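Local coordinates for Exo beta-1,2-glucooligosaccharide sophorohydrolase (non-reducing end) (PDB 5Z06), which hydrolyses linear beta-1,2-glucan and beta-1,2-glucooligosaccharides from the non-reducing end, releasing sophorose, at residues L588-N596 and D650-W658. Numbering follows the deposited sequence.
Sequences LTASDFAWN and DAFNLTVNW
F593 meets W658 in a T-shaped (edge-to-face) stack, a good illustration of how two beta-hairpin elements can be joined by side chains and water with no direct hydrogen bond between them. One hairpin pairs strands 590-592 and 597-599; the other, with a G1 beta bulge where N657 and W658 both face N653, belongs to a small sheet with strand 610-611. Both lie in the glucoamylase-like region of this GH144 enzyme. The phenyl and the six-membered ring of the indole stand at 80°, their centroids 4.9 Å apart. With CG anti to the backbone N (chi1 -175°), the F593 ring is turned so that its CD1-CE1 edge points onto the indole face, CD1 lying 3.6 Å from W658 CE3. This also brings CZ up against two more side chains: it comes within 3.4 Å of N653 ND2, the amide plane tilted 22° from the ring, while V656 CG2 lies at the ring's edge. Both polar atoms of the N653 amide are held: ND2 donates to N608 O and T610 OG1 outside the pair, and OD1 accepts from V656 N in an Asx motif. The same indole face that receives F593 also carries the backbone and CB of A594, and W658 NE1 is bonded to Y22 OH, which ties this layer to the N-terminal part of the chain. Beside D592, at the D650-A651 side of the contact, S591 OG sits 3.4 Å from A651 CB and donates to D592 O, approaching from above that carbonyl's plane. The carboxylate of D650 divides its work: OD1 takes N667 ND2, whereas OD2 accepts from two waters. Water 1 accepts the N-H of D592, and water 2 donates to D592 O, its oxygen 2.6 Å from that atom.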
loop_
_atom_site.group_PDB
_atom_site.type_symbol
_atom_site.label_atom_id
_atom_site.label_comp_id
_atom_site.label_asym_id
_atom_site.label_seq_id
_atom_site.Cartn_x
_atom_site.Cartn_y
_atom_site.Cartn_z
ATOM N N LEU A 588 11.300 -10.029 3.377
ATOM C CA LEU A 588 10.988 -9.904 1.991
ATOM C C LEU A 588 9.675 -10.560 1.677
ATOM O O LEU A 588 9.415 -11.694 2.079
ATOM C CB LEU A 588 12.107 -10.480 1.120
ATOM C CG LEU A 588 13.370 -9.587 1.159
ATOM C CD1 LEU A 588 14.583 -10.284 0.574
ATOM C CD2 LEU A 588 13.131 -8.294 0.418
ATOM N N THR A 589 8.843 -9.824 0.954
ATOM C CA THR A 589 7.497 -10.273 0.640
ATOM C C THR A 589 6.954 -9.418 -0.518
ATOM O O THR A 589 7.636 -8.531 -1.067
ATOM C CB THR A 589 6.571 -10.219 1.894
ATOM O OG1 THR A 589 5.253 -10.670 1.576
ATOM C CG2 THR A 589 6.460 -8.837 2.436
ATOM N N ALA A 590 5.724 -9.721 -0.891
ATOM C CA ALA A 590 5.087 -9.075 -2.015
ATOM C C ALA A 590 4.719 -7.649 -1.707
ATOM O O ALA A 590 4.227 -7.327 -0.613
ATOM C CB ALA A 590 3.844 -9.826 -2.421
ATOM N N SER A 591 4.911 -6.803 -2.710
ATOM C CA SER A 591 4.370 -5.467 -2.690
ATOM C C SER A 591 4.436 -4.890 -4.069
ATOM O O SER A 591 5.162 -5.396 -4.951
ATOM C CB SER A 591 5.177 -4.579 -1.721
ATOM O OG SER A 591 6.391 -4.135 -2.291
ATOM N N ASP A 592 3.733 -3.782 -4.256
ATOM C CA ASP A 592 4.049 -2.929 -5.399
ATOM C C ASP A 592 5.442 -2.321 -5.231
ATOM O O ASP A 592 5.861 -1.999 -4.139
ATOM C CB ASP A 592 2.984 -1.852 -5.611
ATOM C CG ASP A 592 1.703 -2.419 -6.205
ATOM O OD1 ASP A 592 1.692 -3.617 -6.590
ATOM O OD2 ASP A 592 0.709 -1.670 -6.285
ATOM N N PHE A 593 6.174 -2.238 -6.334
ATOM C CA PHE A 593 7.431 -1.524 -6.375
ATOM C C PHE A 593 7.214 -0.356 -7.343
ATOM O O PHE A 593 6.101 0.130 -7.461
ATOM C CB PHE A 593 8.561 -2.507 -6.748
ATOM C CG PHE A 593 9.963 -1.929 -6.714
ATOM C CD1 PHE A 593 10.350 -0.980 -5.750
ATOM C CD2 PHE A 593 10.904 -2.333 -7.681
ATOM C CE1 PHE A 593 11.634 -0.466 -5.746
ATOM C CE2 PHE A 593 12.179 -1.802 -7.696
ATOM C CZ PHE A 593 12.545 -0.878 -6.716
ATOM N N ALA A 594 8.248 0.071 -8.046
ATOM C CA ALA A 594 8.270 1.346 -8.736
ATOM C C ALA A 594 7.313 1.373 -9.923
ATOM O O ALA A 594 6.638 2.350 -10.148
ATOM C CB ALA A 594 9.685 1.617 -9.215
ATOM N N TRP A 595 7.306 0.280 -10.672
ATOM C CA TRP A 595 6.533 0.141 -11.902
ATOM C C TRP A 595 5.608 -1.064 -11.967
ATOM O O TRP A 595 4.788 -1.135 -12.866
ATOM C CB TRP A 595 7.510 0.032 -13.067
ATOM C CG TRP A 595 8.439 1.196 -13.090
ATOM C CD1 TRP A 595 9.743 1.213 -12.708
ATOM C CD2 TRP A 595 8.113 2.522 -13.489
ATOM N NE1 TRP A 595 10.261 2.476 -12.864
ATOM C CE2 TRP A 595 9.279 3.300 -13.337
ATOM C CE3 TRP A 595 6.944 3.130 -13.974
ATOM C CZ2 TRP A 595 9.316 4.664 -13.634
ATOM C CZ3 TRP A 595 6.974 4.493 -14.265
ATOM C CH2 TRP A 595 8.161 5.240 -14.108
ATOM N N ASN A 596 5.751 -2.015 -11.054
ATOM C CA ASN A 596 4.999 -3.263 -11.137
ATOM C C ASN A 596 4.903 -3.912 -9.779
ATOM O O ASN A 596 5.615 -3.545 -8.833
ATOM C CB ASN A 596 5.689 -4.244 -12.084
ATOM C CG ASN A 596 7.168 -4.402 -11.766
ATOM O OD1 ASN A 596 7.555 -5.060 -10.789
ATOM N ND2 ASN A 596 8.009 -3.778 -12.587
ATOM N N ASP A 650 4.034 1.123 2.348
ATOM C CA ASP A 650 3.947 -0.256 1.900
ATOM C C ASP A 650 5.288 -0.949 1.708
ATOM O O ASP A 650 5.425 -2.130 2.015
ATOM C CB ASP A 650 3.182 -0.329 0.607
ATOM C CG ASP A 650 2.743 -1.718 0.290
ATOM O OD1 ASP A 650 2.177 -2.363 1.195
ATOM O OD2 ASP A 650 2.947 -2.156 -0.868
ATOM N N ALA A 651 6.262 -0.201 1.207
ATOM C CA ALA A 651 7.562 -0.731 0.901
ATOM C C ALA A 651 8.529 0.387 0.701
ATOM O O ALA A 651 8.144 1.505 0.395
ATOM C CB ALA A 651 7.517 -1.586 -0.370
ATOM N N PHE A 652 9.798 0.043 0.787
ATOM C CA PHE A 652 10.846 0.979 0.501
ATOM C C PHE A 652 12.075 0.268 -0.049
ATOM O O PHE A 652 12.309 -0.926 0.207
ATOM C CB PHE A 652 11.179 1.773 1.772
ATOM C CG PHE A 652 11.815 0.956 2.855
ATOM C CD1 PHE A 652 11.067 0.064 3.605
ATOM C CD2 PHE A 652 13.168 1.108 3.157
ATOM C CE1 PHE A 652 11.652 -0.670 4.615
ATOM C CE2 PHE A 652 13.758 0.381 4.170
ATOM C CZ PHE A 652 13.002 -0.518 4.897
ATOM N N ASN A 653 12.869 1.025 -0.784
ATOM C CA ASN A 653 14.090 0.514 -1.352
ATOM C C ASN A 653 15.135 1.574 -1.144
ATOM O O ASN A 653 15.153 2.588 -1.863
ATOM C CB ASN A 653 13.893 0.199 -2.819
ATOM C CG ASN A 653 15.072 -0.538 -3.414
ATOM O OD1 ASN A 653 16.220 -0.222 -3.130
ATOM N ND2 ASN A 653 14.788 -1.540 -4.216
ATOM N N LEU A 654 15.983 1.372 -0.132
ATOM C CA LEU A 654 17.064 2.327 0.121
ATOM C C LEU A 654 18.112 2.280 -0.986
ATOM O O LEU A 654 18.786 3.272 -1.228
ATOM C CB LEU A 654 17.716 2.106 1.479
ATOM C CG LEU A 654 16.774 2.382 2.654
ATOM C CD1 LEU A 654 17.457 1.983 3.949
ATOM C CD2 LEU A 654 16.347 3.844 2.682
ATOM N N THR A 655 18.208 1.165 -1.691
ATOM C CA THR A 655 19.248 1.015 -2.704
ATOM C C THR A 655 19.011 1.948 -3.862
ATOM O O THR A 655 19.945 2.577 -4.331
ATOM C CB THR A 655 19.377 -0.451 -3.141
ATOM O OG1 THR A 655 19.666 -1.230 -1.981
ATOM C CG2 THR A 655 20.506 -0.649 -4.174
ATOM N N VAL A 656 17.754 2.062 -4.290
ATOM C CA VAL A 656 17.385 2.969 -5.362
ATOM C C VAL A 656 16.709 4.249 -4.871
ATOM O O VAL A 656 16.274 5.078 -5.685
ATOM C CB VAL A 656 16.488 2.260 -6.410
ATOM C CG1 VAL A 656 17.135 0.974 -6.873
ATOM C CG2 VAL A 656 15.097 1.982 -5.882
ATOM N N ASN A 657 16.601 4.401 -3.552
ATOM C CA ASN A 657 16.027 5.595 -2.917
ATOM C C ASN A 657 14.558 5.823 -3.321
ATOM O O ASN A 657 14.173 6.854 -3.881
ATOM C CB ASN A 657 16.858 6.851 -3.174
ATOM C CG ASN A 657 16.512 7.944 -2.196
ATOM O OD1 ASN A 657 16.300 7.655 -1.047
ATOM N ND2 ASN A 657 16.381 9.172 -2.660
ATOM N N TRP A 658 13.761 4.813 -2.995
ATOM C CA TRP A 658 12.353 4.741 -3.318
ATOM C C TRP A 658 11.561 4.347 -2.062
ATOM O O TRP A 658 11.997 3.539 -1.257
ATOM C CB TRP A 658 12.154 3.702 -4.417
ATOM C CG TRP A 658 10.739 3.492 -4.793
ATOM C CD1 TRP A 658 10.023 4.171 -5.729
ATOM C CD2 TRP A 658 9.852 2.541 -4.220
ATOM N NE1 TRP A 658 8.739 3.690 -5.787
ATOM C CE2 TRP A 658 8.611 2.682 -4.874
ATOM C CE3 TRP A 658 9.989 1.574 -3.225
ATOM C CZ2 TRP A 658 7.518 1.898 -4.564
ATOM C CZ3 TRP A 658 8.913 0.800 -2.916
ATOM C CH2 TRP A 658 7.686 0.963 -3.586
HETATM O O HOH W 1 1.507 -3.430 -2.466
HETATM O O HOH W 2 4.204 -0.672 -2.688
#